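Local atomic coordinates of 2-oxoglutarate carboxylase small subunit (Hydrogenobacter thermophilus, PDB entry 7KCT), a protein that forms the small subunit of a carboxylase, has the biotin carboxylase fold with an ATP-grasp domain, and binds ADP, magnesium and bicarbonate. Residues A[23-27]-A[314-318]; A[239-243]-A[350-356]; A[342-346]-A[407-411]; A[373-379]-A[394-400]. All coordinates share one frame; numbering follows the deposited sequence.

Contact 1. Residues A[23-27]-A[314-318]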
# COMPACT_ATOMS: atom_id res chain seq x y z
N ALA A 23 -5.18 -16.25 4.37
CA ALA A 23 -5.06 -16.45 5.80
C ALA A 23 -4.34 -15.25 6.41
O ALA A 23 -4.77 -14.73 7.45
CB ALA A 23 -4.37 -17.77 6.12
N CYS A 24 -3.33 -14.70 5.71
CA CYS A 24 -2.65 -13.50 6.21
C CYS A 24 -3.58 -12.30 6.25
O CYS A 24 -3.56 -11.54 7.23
CB CYS A 24 -1.41 -13.20 5.37
SG CYS A 24 -0.11 -14.48 5.54
N ARG A 25 -4.40 -12.13 5.22
CA ARG A 25 -5.38 -11.05 5.16
C ARG A 25 -6.36 -11.10 6.32
O ARG A 25 -6.69 -10.07 6.93
CB ARG A 25 -6.11 -11.15 3.81
CG ARG A 25 -7.37 -10.30 3.73
CD ARG A 25 -7.00 -8.86 3.47
NE ARG A 25 -8.14 -7.94 3.38
CZ ARG A 25 -8.61 -7.23 4.38
NH1 ARG A 25 -8.08 -7.35 5.60
NH2 ARG A 25 -9.61 -6.38 4.15
N VAL A 26 -6.86 -12.29 6.63
CA VAL A 26 -7.76 -12.41 7.77
C VAL A 26 -7.03 -12.19 9.09
O VAL A 26 -7.55 -11.53 10.00
CB VAL A 26 -8.45 -13.79 7.72
CG1 VAL A 26 -9.25 -14.04 8.98
CG2 VAL A 26 -9.37 -13.89 6.44
N ILE A 27 -5.84 -12.78 9.25
CA ILE A 27 -5.06 -12.59 10.47
C ILE A 27 -4.82 -11.12 10.73
O ILE A 27 -4.91 -10.66 11.87
CB ILE A 27 -3.73 -13.37 10.44
CG1 ILE A 27 -4.02 -14.84 10.56
CG2 ILE A 27 -2.82 -12.89 11.61
CD1 ILE A 27 -2.92 -15.74 10.19
N VAL A 314 -14.40 0.62 2.12
CA VAL A 314 -15.01 -0.32 3.06
C VAL A 314 -14.09 -1.53 3.23
O VAL A 314 -13.79 -2.23 2.26
CB VAL A 314 -16.41 -0.73 2.57
CG1 VAL A 314 -17.00 -1.81 3.42
CG2 VAL A 314 -17.33 0.48 2.57
N ASP A 315 -13.65 -1.81 4.46
CA ASP A 315 -12.84 -3.00 4.76
C ASP A 315 -13.75 -4.22 4.89
O ASP A 315 -14.39 -4.43 5.92
CB ASP A 315 -12.05 -2.75 6.04
CG ASP A 315 -11.12 -3.87 6.37
OD1 ASP A 315 -11.40 -5.04 5.98
OD2 ASP A 315 -10.12 -3.58 7.06
N ILE A 316 -13.87 -5.00 3.81
CA ILE A 316 -14.88 -6.06 3.76
C ILE A 316 -14.59 -7.20 4.75
O ILE A 316 -15.51 -7.75 5.37
CB ILE A 316 -14.99 -6.59 2.32
CG1 ILE A 316 -15.49 -5.51 1.37
CG2 ILE A 316 -15.84 -7.83 2.34
CD1 ILE A 316 -15.16 -5.89 -0.13
N VAL A 317 -13.33 -7.62 4.87
CA VAL A 317 -13.01 -8.72 5.78
C VAL A 317 -13.25 -8.31 7.24
O VAL A 317 -13.77 -9.09 8.04
CB VAL A 317 -11.57 -9.19 5.55
CG1 VAL A 317 -11.17 -10.27 6.53
CG2 VAL A 317 -11.41 -9.75 4.16
N LYS A 318 -12.78 -7.12 7.64
CA LYS A 318 -13.06 -6.67 8.99
C LYS A 318 -14.56 -6.64 9.25
O LYS A 318 -15.02 -7.04 10.33
CB LYS A 318 -12.42 -5.30 9.23
CG LYS A 318 -12.34 -4.93 10.70
CD LYS A 318 -11.64 -3.61 10.98
CE LYS A 318 -10.15 -3.68 10.77
NZ LYS A 318 -9.48 -2.45 11.33
O HOH W 1 -8.15 -5.27 7.52
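Asp315, the N-cap of helix 316-324, is held from the side of helix 20-32 by Arg25, in a buried salt bridge that joins two helices. Arg25 NH2 donates to Asp315 OD1 over 2.9 Å, with the carboxylate oxygen close to the guanidinium plane. The two planar groups are turned 50° against each other, and the donor reaches OD1 from above the carboxylate plane. From the opposite face of that plane the backbone Lys318 N gives the capping bond to Asp315 OD1 (3.0 Å), so one oxygen serves the arginine and the first turn of the helix together. With CG of Asp315 trans to its own nitrogen (chi1 -176°), the carboxylate is placed for both. A water completes a second link, accepting from Arg25 NH1 at 2.8 Å and donating to Asp315 OD2 at 2.6 Å. Val317 covers the guanidinium of Arg25: its CB lies 3.6 Å above one face, displaced toward the rim, while its CG2 runs along NE and CZ. On its other branch, Val317 CG1 packs on Val26 CG2 at 4.0 Å, the two valines crossing at about a right angle. Arg25 NH2 also forms a salt bridge with Glu309, and its NE bonds to His305, both of helix 305-312. Phe372 of the second subunit packs on Asp315. The arrangement is that of a helix N-cap whose aspartate doubles as a salt-bridge acceptor, here between the biotin carboxylase N-terminal region and the ATP-grasp region.

Contact 2. Residues A[239-243]-A[350-356]. With ADP (adenosine-5'-diphosphate), chain C.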
# COMPACT_ATOMS: atom_id res chain seq x y z
N ILE A 239 -10.87 -10.63 -17.97
CA ILE A 239 -9.60 -11.21 -18.41
C ILE A 239 -9.33 -12.51 -17.66
O ILE A 239 -9.02 -12.49 -16.46
CB ILE A 239 -8.43 -10.22 -18.26
CG1 ILE A 239 -8.75 -9.02 -19.15
CG2 ILE A 239 -7.16 -10.89 -18.69
CD1 ILE A 239 -7.82 -7.85 -19.09
N GLN A 240 -9.32 -13.62 -18.40
CA GLN A 240 -9.36 -14.94 -17.81
C GLN A 240 -8.52 -15.94 -18.59
O GLN A 240 -8.27 -15.79 -19.78
CB GLN A 240 -10.80 -15.49 -17.74
CG GLN A 240 -11.71 -14.71 -16.87
CD GLN A 240 -13.15 -15.19 -16.94
OE1 GLN A 240 -13.43 -16.33 -17.35
NE2 GLN A 240 -14.07 -14.33 -16.53
N ARG A 241 -8.11 -16.99 -17.88
CA ARG A 241 -7.60 -18.19 -18.51
C ARG A 241 -8.14 -19.37 -17.72
O ARG A 241 -8.22 -19.33 -16.48
CB ARG A 241 -6.06 -18.21 -18.54
CG ARG A 241 -5.43 -18.16 -17.16
CD ARG A 241 -5.05 -19.54 -16.67
NE ARG A 241 -4.47 -19.51 -15.32
CZ ARG A 241 -5.10 -19.86 -14.20
NH1 ARG A 241 -4.46 -19.79 -13.04
NH2 ARG A 241 -6.34 -20.32 -14.24
N ARG A 242 -8.50 -20.42 -18.46
CA ARG A 242 -9.20 -21.59 -17.93
C ARG A 242 -10.46 -21.18 -17.18
O ARG A 242 -10.86 -21.85 -16.23
CB ARG A 242 -8.28 -22.45 -17.04
CG ARG A 242 -7.17 -23.16 -17.83
CD ARG A 242 -6.55 -24.37 -17.08
NE ARG A 242 -6.01 -23.99 -15.76
CZ ARG A 242 -4.78 -23.53 -15.54
NH1 ARG A 242 -3.90 -23.39 -16.53
NH2 ARG A 242 -4.41 -23.21 -14.31
N ASN A 243 -11.10 -20.10 -17.62
CA ASN A 243 -12.31 -19.58 -16.99
C ASN A 243 -12.08 -19.11 -15.55
O ASN A 243 -13.02 -19.07 -14.75
CB ASN A 243 -13.42 -20.63 -17.04
CG ASN A 243 -13.71 -21.10 -18.43
OD1 ASN A 243 -13.54 -22.28 -18.73
ND2 ASN A 243 -14.15 -20.19 -19.29
N GLU A 350 3.15 -19.65 -12.58
CA GLU A 350 2.80 -20.47 -13.73
C GLU A 350 3.46 -19.88 -14.97
O GLU A 350 3.85 -18.71 -14.99
CB GLU A 350 1.27 -20.59 -13.90
CG GLU A 350 0.47 -19.36 -13.99
CD GLU A 350 -1.04 -19.59 -13.65
OE1 GLU A 350 -1.42 -20.52 -12.88
OE2 GLU A 350 -1.86 -18.80 -14.15
N ASP A 351 3.62 -20.72 -16.01
CA ASP A 351 4.30 -20.27 -17.21
C ASP A 351 3.27 -19.99 -18.30
O ASP A 351 2.75 -20.94 -18.90
CB ASP A 351 5.32 -21.31 -17.69
CG ASP A 351 6.23 -20.79 -18.82
OD1 ASP A 351 5.90 -19.74 -19.45
OD2 ASP A 351 7.26 -21.43 -19.12
N PRO A 352 2.95 -18.73 -18.58
CA PRO A 352 1.97 -18.46 -19.63
C PRO A 352 2.36 -18.96 -21.01
O PRO A 352 1.47 -19.24 -21.82
CB PRO A 352 1.85 -16.93 -19.64
CG PRO A 352 2.35 -16.49 -18.29
CD PRO A 352 3.42 -17.49 -17.94
N LYS A 353 3.65 -19.06 -21.31
CA LYS A 353 4.02 -19.56 -22.63
C LYS A 353 3.78 -21.05 -22.77
O LYS A 353 3.68 -21.54 -23.89
CB LYS A 353 5.47 -19.24 -22.93
CG LYS A 353 5.68 -17.76 -23.16
CD LYS A 353 7.14 -17.45 -23.53
CE LYS A 353 7.30 -15.97 -23.85
NZ LYS A 353 8.57 -15.75 -24.60
N LYS A 354 3.65 -21.78 -21.66
CA LYS A 354 3.39 -23.22 -21.70
C LYS A 354 2.00 -23.51 -21.14
O LYS A 354 1.84 -24.36 -20.26
CB LYS A 354 4.49 -24.04 -21.02
CG LYS A 354 5.86 -23.86 -21.73
N GLY A 355 0.98 -22.81 -21.65
CA GLY A 355 -0.38 -23.08 -21.24
C GLY A 355 -0.70 -22.75 -19.80
O GLY A 355 -1.63 -23.32 -19.22
N PHE A 356 0.05 -21.83 -19.19
CA PHE A 356 -0.14 -21.50 -17.77
C PHE A 356 0.02 -22.73 -16.89
O PHE A 356 -0.68 -22.87 -15.88
CB PHE A 356 -1.51 -20.89 -17.51
CG PHE A 356 -1.72 -19.55 -18.13
CD1 PHE A 356 -1.37 -18.40 -17.45
CD2 PHE A 356 -2.30 -19.44 -19.39
CE1 PHE A 356 -1.59 -17.15 -18.01
CE2 PHE A 356 -2.50 -18.20 -19.97
CZ PHE A 356 -2.15 -17.05 -19.28
PB ADP C . -17.25 -21.00 -11.99
O1B ADP C . -16.25 -22.06 -12.30
O2B ADP C . -16.97 -19.52 -11.82
O3B ADP C . -18.39 -21.45 -11.09
PA ADP C . -19.04 -19.60 -13.64
O1A ADP C . -18.92 -18.28 -12.98
O2A ADP C . -20.41 -20.00 -14.15
O3A ADP C . -18.23 -20.94 -13.52
O5' ADP C . -18.46 -19.01 -15.33
C5' ADP C . -17.04 -19.28 -15.60
C4' ADP C . -16.68 -18.27 -16.62
O4' ADP C . -17.17 -18.86 -17.85
C3' ADP C . -17.38 -16.98 -16.42
O3' ADP C . -16.52 -16.04 -15.77
C2' ADP C . -17.46 -16.55 -17.89
O2' ADP C . -16.13 -16.16 -18.43
C1' ADP C . -17.77 -17.82 -18.62
N9 ADP C . -19.23 -18.03 -18.74
C8 ADP C . -20.14 -18.55 -17.81
N7 ADP C . -21.40 -18.61 -18.33
C5 ADP C . -21.29 -18.08 -19.62
C6 ADP C . -22.23 -17.86 -20.65
N6 ADP C . -23.54 -18.19 -20.45
N1 ADP C . -21.87 -17.29 -21.83
C2 ADP C . -20.54 -17.02 -21.93
N3 ADP C . -19.54 -17.17 -21.05
C4 ADP C . -19.95 -17.72 -19.88
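Arg241 and Glu350 form a salt bridge in which the arginine approaches side-on and sets two nitrogens on one oxygen. Arg241 NE reaches Glu350 OE2 at 2.9 Å, and Arg241 NH1 meets the syn lone pair of the same OE2 at 3.0 Å; a weak bond from NH1 to OE1 adds to the grip. The acceptor OE2 lies in the guanidinium plane, which stands 51° from that of the carboxylate. Glu350 OE1 has a further donor in Ser392.

Apolar contact comes from the stem of the same arginine. Arg241 CG sits squarely over the Phe356 ring, 3.8 Å from its centroid, a CH-pi contact, and the bend at chi2 (97°) then carries the guanidinium past the ring toward Glu350. Pro352 CA covers the opposite face, 3.9 Å above it.

Weaker polar contacts involve Arg242, whose NH1 makes a weak bond to Phe356 O (3.3 Å). Arg242 NH2 lies 3.4 Å above the centre of the Arg241 guanidinium; the nearby Glu350 carboxylate would be expected to ease this pairing of like charges.

Toward the ligand, Gln240 grips the ribose of one ADP: O2' donates to OE1 at 2.9 Å and NE2 to O3' at 3.1 Å.

Strand 240-241 thus stands between this nucleotide and the turn after strand 341-351, with Leu449 of helix 448-451 against both Arg241 and Phe356, and Leu429 of helix 427-435 against Phe356 and Pro352.

Contact 3. Residues A[342-346]-A[407-411]. With ADP (adenosine-5'-diphosphate), chain D.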
# COMPACT_ATOMS: atom_id res chain seq x y z
N SER A 342 -9.36 1.08 -9.56
CA SER A 342 -8.45 0.14 -8.94
C SER A 342 -8.34 -1.08 -9.82
O SER A 342 -9.32 -1.53 -10.42
CB SER A 342 -8.95 -0.19 -7.52
OG SER A 342 -8.16 -1.22 -6.93
N ILE A 343 -7.13 -1.62 -9.90
CA ILE A 343 -6.83 -2.79 -10.71
C ILE A 343 -6.06 -3.75 -9.82
O ILE A 343 -5.16 -3.33 -9.08
CB ILE A 343 -5.99 -2.40 -11.95
CG1 ILE A 343 -6.64 -1.30 -12.78
CG2 ILE A 343 -5.79 -3.59 -12.86
CD1 ILE A 343 -5.77 -0.82 -13.97
N GLU A 344 -6.38 -5.03 -9.93
CA GLU A 344 -5.69 -6.11 -9.28
C GLU A 344 -5.17 -7.08 -10.32
O GLU A 344 -5.90 -7.52 -11.22
CB GLU A 344 -6.62 -6.87 -8.28
CG GLU A 344 -6.05 -8.25 -7.84
CD GLU A 344 -6.90 -8.96 -6.77
OE1 GLU A 344 -7.58 -10.00 -7.04
OE2 GLU A 344 -6.86 -8.50 -5.63
N CYS A 345 -3.92 -7.50 -10.15
CA CYS A 345 -3.33 -8.53 -10.98
C CYS A 345 -2.92 -9.69 -10.09
O CYS A 345 -2.31 -9.48 -9.03
CB CYS A 345 -2.15 -8.00 -11.78
SG CYS A 345 -2.54 -6.73 -12.98
N ARG A 346 -3.28 -10.90 -10.50
CA ARG A 346 -2.87 -12.11 -9.79
C ARG A 346 -1.49 -12.49 -10.27
O ARG A 346 -1.28 -12.68 -11.48
CB ARG A 346 -3.84 -13.25 -10.04
CG ARG A 346 -5.25 -12.85 -9.72
CD ARG A 346 -6.07 -14.06 -9.43
NE ARG A 346 -7.47 -13.73 -9.23
CZ ARG A 346 -8.36 -14.65 -8.91
NH1 ARG A 346 -7.94 -15.90 -8.75
NH2 ARG A 346 -9.65 -14.34 -8.79
N ALA A 407 -4.21 4.57 -13.42
CA ALA A 407 -4.23 3.27 -12.75
C ALA A 407 -3.49 2.24 -13.57
O ALA A 407 -2.70 1.45 -13.03
CB ALA A 407 -5.69 2.84 -12.52
N VAL A 408 -3.70 2.24 -14.88
CA VAL A 408 -2.96 1.35 -15.77
C VAL A 408 -1.45 1.62 -15.69
O VAL A 408 -0.64 0.68 -15.59
CB VAL A 408 -3.48 1.50 -17.21
CG1 VAL A 408 -2.65 0.63 -18.15
CG2 VAL A 408 -4.95 1.11 -17.31
N ASP A 409 -1.07 2.90 -15.77
CA ASP A 409 0.34 3.29 -15.71
C ASP A 409 0.95 2.90 -14.37
O ASP A 409 2.05 2.33 -14.31
CB ASP A 409 0.50 4.80 -15.92
CG ASP A 409 0.03 5.30 -17.30
OD1 ASP A 409 0.08 4.55 -18.30
OD2 ASP A 409 -0.37 6.47 -17.38
N ARG A 410 0.18 3.09 -13.29
CA ARG A 410 0.67 2.74 -11.97
C ARG A 410 0.87 1.24 -11.84
O ARG A 410 1.84 0.79 -11.23
CB ARG A 410 -0.31 3.25 -10.91
CG ARG A 410 0.03 2.85 -9.48
CD ARG A 410 -0.72 3.83 -8.55
NE ARG A 410 -0.04 5.12 -8.62
CZ ARG A 410 -0.59 6.30 -8.37
NH1 ARG A 410 -1.87 6.41 -8.06
NH2 ARG A 410 0.16 7.39 -8.47
N MET A 411 -0.04 0.43 -12.41
CA MET A 411 0.10 -1.02 -12.34
C MET A 411 1.26 -1.52 -13.21
O MET A 411 2.02 -2.41 -12.80
CB MET A 411 -1.22 -1.70 -12.76
CG MET A 411 -1.13 -3.21 -12.85
SD MET A 411 -0.86 -4.08 -11.27
CE MET A 411 -2.48 -3.96 -10.55
PB ADP D . -12.71 -16.07 -6.88
O1B ADP D . -12.53 -15.79 -5.40
O2B ADP D . -12.98 -14.96 -7.87
O3B ADP D . -13.38 -17.37 -7.21
PA ADP D . -10.81 -18.05 -7.90
O1A ADP D . -9.40 -18.51 -8.11
O2A ADP D . -12.00 -18.65 -8.62
O3A ADP D . -11.05 -16.52 -7.58
O5' ADP D . -11.11 -18.98 -6.19
C5' ADP D . -9.83 -19.23 -5.47
C4' ADP D . -9.71 -20.57 -4.92
O4' ADP D . -10.92 -21.22 -4.61
C3' ADP D . -8.96 -21.37 -6.14
O3' ADP D . -8.09 -22.22 -5.61
C2' ADP D . -10.26 -22.02 -6.74
O2' ADP D . -10.02 -23.23 -7.29
C1' ADP D . -10.96 -22.33 -5.38
N9 ADP D . -12.47 -22.46 -5.47
C8 ADP D . -13.42 -21.57 -6.04
N7 ADP D . -14.70 -22.03 -5.95
C5 ADP D . -14.58 -23.21 -5.26
C6 ADP D . -15.57 -24.14 -4.87
N6 ADP D . -16.90 -23.92 -5.15
N1 ADP D . -15.20 -25.28 -4.19
C2 ADP D . -13.84 -25.42 -3.97
N3 ADP D . -12.79 -24.63 -4.29
C4 ADP D . -13.22 -23.50 -4.95
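Met411 lies across Ile343 and Cys345, two residues of strand 342-346 that face helix 407-411. Its sulfur SD meets Cys345 SG at 3.6 Å, and its methyl CE reaches back over Ile343, 4.1 Å from CG2 and close to the backbone carbonyl. The first torsion of Met411 sets CG opposite the backbone N, and bends at chi2 (67°) and chi3 (75°) then turn the methyl in toward the strand. One helical turn earlier, Ile343 CD1 packs against both Ala407 CB and Val408 CG2, 3.9 Å from each, and also touches the peptide that joins the two residues. No hydrogen bond crosses the interface; it is closed by apolar atoms and sulfur.

Helix 404-417 here covers one face of the antiparallel sheet of the biotin carboxylase C-terminal region. The short segments run with their N-to-C directions 33° apart and their axes 8.6 Å apart at closest approach.

In the next shell, Val247 and Ile249 of strand 244-250 touch Ile343. On the other side of the strand, Ser342 and Glu344 turn to Val307 of helix 305-312. Farther along, Arg346 extends to another ADP, with NH1 on O1A at 3.1 Å and NH2 on O3A at 2.9 Å; Glu248 holds its NE and Glu304 its NH2 by salt bridges. From the same helix as Met411, Arg410 forms a salt bridge with Glu32 of the second subunit.

Contact 4. Residues A[373-379]-A[394-400]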
# COMPACT_ATOMS: atom_id res chain seq x y z
N GLY A 373 -0.54 4.67 -3.67
CA GLY A 373 -1.55 3.94 -4.42
C GLY A 373 -1.25 2.48 -4.71
O GLY A 373 -1.95 1.87 -5.53
N ILE A 374 -0.29 1.87 -4.02
CA ILE A 374 0.05 0.46 -4.22
C ILE A 374 -0.25 -0.34 -2.95
O ILE A 374 0.14 0.06 -1.84
CB ILE A 374 1.52 0.35 -4.66
CG1 ILE A 374 1.78 0.94 -6.06
CG2 ILE A 374 1.97 -1.09 -4.63
CD1 ILE A 374 3.29 1.08 -6.39
N ARG A 375 -0.92 -1.47 -3.11
CA ARG A 375 -1.16 -2.41 -2.03
C ARG A 375 -0.71 -3.77 -2.50
O ARG A 375 -0.93 -4.15 -3.66
CB ARG A 375 -2.66 -2.39 -1.63
CG ARG A 375 -3.16 -3.48 -0.73
CD ARG A 375 -4.65 -3.27 -0.47
NE ARG A 375 -5.24 -4.37 0.25
CZ ARG A 375 -6.51 -4.43 0.59
NH1 ARG A 375 -7.37 -3.44 0.28
NH2 ARG A 375 -6.93 -5.48 1.25
N VAL A 376 -0.10 -4.53 -1.61
CA VAL A 376 0.37 -5.86 -1.93
C VAL A 376 -0.22 -6.82 -0.93
O VAL A 376 -0.11 -6.58 0.28
CB VAL A 376 1.91 -5.97 -1.92
CG1 VAL A 376 2.31 -7.42 -2.29
CG2 VAL A 376 2.51 -5.00 -2.89
N GLU A 377 -0.84 -7.89 -1.42
CA GLU A 377 -1.33 -9.00 -0.60
C GLU A 377 -0.46 -10.22 -0.92
O GLU A 377 -0.48 -10.73 -2.04
CB GLU A 377 -2.81 -9.28 -0.86
CG GLU A 377 -3.72 -8.10 -0.58
CD GLU A 377 -4.11 -7.92 0.91
OE1 GLU A 377 -4.02 -8.88 1.76
OE2 GLU A 377 -4.52 -6.78 1.23
N HIS A 378 0.30 -10.69 0.07
CA HIS A 378 1.26 -11.74 -0.27
C HIS A 378 1.68 -12.49 1.00
O HIS A 378 1.54 -12.00 2.13
CB HIS A 378 2.48 -11.14 -1.01
CG HIS A 378 3.46 -10.47 -0.12
ND1 HIS A 378 4.82 -10.76 -0.16
CD2 HIS A 378 3.30 -9.58 0.89
CE1 HIS A 378 5.43 -10.08 0.80
NE2 HIS A 378 4.53 -9.34 1.43
N ALA A 379 2.18 -13.69 0.79
CA ALA A 379 2.65 -14.47 1.93
C ALA A 379 4.02 -15.07 1.67
O ALA A 379 4.35 -16.12 2.22
CB ALA A 379 1.65 -15.58 2.29
N ILE A 394 0.82 -16.47 -5.76
CA ILE A 394 1.93 -15.97 -4.94
C ILE A 394 1.56 -14.66 -4.26
O ILE A 394 1.91 -14.41 -3.11
CB ILE A 394 3.20 -15.74 -5.79
CG1 ILE A 394 3.86 -16.98 -6.32
CG2 ILE A 394 4.25 -14.88 -5.00
CD1 ILE A 394 4.89 -16.63 -7.36
N ALA A 395 0.95 -13.74 -5.01
CA ALA A 395 0.74 -12.39 -4.53
C ALA A 395 -0.38 -11.80 -5.35
O ALA A 395 -0.66 -12.26 -6.47
CB ALA A 395 2.01 -11.55 -4.64
N LYS A 396 -1.07 -10.85 -4.77
CA LYS A 396 -2.01 -9.99 -5.48
C LYS A 396 -1.43 -8.60 -5.42
O LYS A 396 -1.10 -8.10 -4.33
CB LYS A 396 -3.41 -10.01 -4.87
CG LYS A 396 -3.93 -11.41 -4.64
CD LYS A 396 -5.40 -11.48 -4.23
CE LYS A 396 -5.67 -10.85 -2.87
NZ LYS A 396 -6.83 -11.52 -2.21
N LEU A 397 -1.22 -8.00 -6.58
CA LEU A 397 -0.78 -6.62 -6.65
C LEU A 397 -2.00 -5.76 -6.95
O LEU A 397 -2.69 -5.99 -7.95
CB LEU A 397 0.27 -6.45 -7.73
CG LEU A 397 0.91 -5.10 -7.93
CD1 LEU A 397 1.49 -4.70 -6.62
CD2 LEU A 397 1.95 -5.29 -9.06
N ILE A 398 -2.28 -4.77 -6.11
CA ILE A 398 -3.47 -3.93 -6.24
C ILE A 398 -3.05 -2.49 -6.33
O ILE A 398 -2.20 -2.05 -5.55
CB ILE A 398 -4.44 -4.10 -5.06
CG1 ILE A 398 -4.83 -5.56 -4.95
CG2 ILE A 398 -5.68 -3.18 -5.23
CD1 ILE A 398 -4.38 -6.20 -3.67
N VAL A 399 -3.61 -1.73 -7.28
CA VAL A 399 -3.31 -0.32 -7.37
C VAL A 399 -4.60 0.48 -7.40
O VAL A 399 -5.69 -0.05 -7.68
CB VAL A 399 -2.42 0.10 -8.57
CG1 VAL A 399 -1.17 -0.76 -8.61
CG2 VAL A 399 -3.19 0.09 -9.94
N TRP A 400 -4.46 1.75 -7.07
CA TRP A 400 -5.58 2.70 -7.10
C TRP A 400 -5.09 4.00 -7.73
O TRP A 400 -3.95 4.41 -7.51
CB TRP A 400 -6.16 2.99 -5.67
CG TRP A 400 -7.28 4.07 -5.72
CD1 TRP A 400 -8.61 3.86 -5.87
CD2 TRP A 400 -7.11 5.49 -5.64
NE1 TRP A 400 -9.30 5.06 -5.89
CE2 TRP A 400 -8.39 6.08 -5.76
CE3 TRP A 400 -6.01 6.32 -5.45
CZ2 TRP A 400 -8.57 7.46 -5.74
CZ3 TRP A 400 -6.20 7.66 -5.44
CH2 TRP A 400 -7.47 8.22 -5.57
O HOH W 2 -6.27 -10.47 0.27
O HOH W 3 2.45 -15.66 -1.12
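Glu377 pairs with Lys396 across two antiparallel strands, and its side chain can be followed outward from the sheet. Its CB rests on Lys396 CE at 3.8 Å. CG meets Ile398 CD1 at 3.7 Å, and there the chain folds over (chi2 -82°), swinging the carboxylate back along its own strand toward Arg375. At the tip, OE2 takes two bonds from Arg375, each 2.7 Å: NE uses the anti lone pair, while NH2 comes from above the carboxylate plane. OE2 lies in the guanidinium plane of Arg375, a side-on grip of two nitrogens on one oxygen. The other oxygen, OE1, accepts a weak bond from a water that in turn accepts from Lys396 NZ at 2.8 Å; the main partner of that lysine is Glu21.

Beneath these side chains, Arg375 with Ile398 and Glu377 with Lys396 are hydrogen-bonded pairs, each with two backbone bonds; Arg375 N to Ile398 O, for example, spans 2.8 Å. Trp400 N to Gly373 O adds a fifth. On the other face, Leu397 CD1 fits against Val376 CG2 at 3.9 Å and against the methyl branch of Ile374.

Strand 374-378 thus flanks strand 393-401, whose other side pairs with strand 341-351, with a classic beta bulge where Ile394 and Ala395 both face Ile347. Helix 404-417 packs on Leu397, helix 305-312 on Arg375 and Ile398, and His378 stacks on Tyr367 of the second subunit, its NE2 hydrogen-bonded to Val368 O of that subunit.

In the fold
All four contacts are largely buried, but contact 2 alone includes exposed residues, Arg242 and Gly355. Contacts 2, 3 and 4 reach one antiparallel sheet: contacts 2 and 3 use different parts of strand 341-351, and contact 4 adds the neighbouring strand 393-401, touching contact 3 through Ile343 O and Val399 N. Contact 1 lies beside contact 4, where Arg25 CD packs on Glu377 OE1, and belongs instead to the helices of the N-terminal and ATP-grasp regions. Chemistry follows place: contact 3 is apolar between sheet and helix, contact 4 rests on backbone bonds, and contacts 1 and 2 on arginine salt bridges. Contacts 1, 3 and 4 also meet the second subunit.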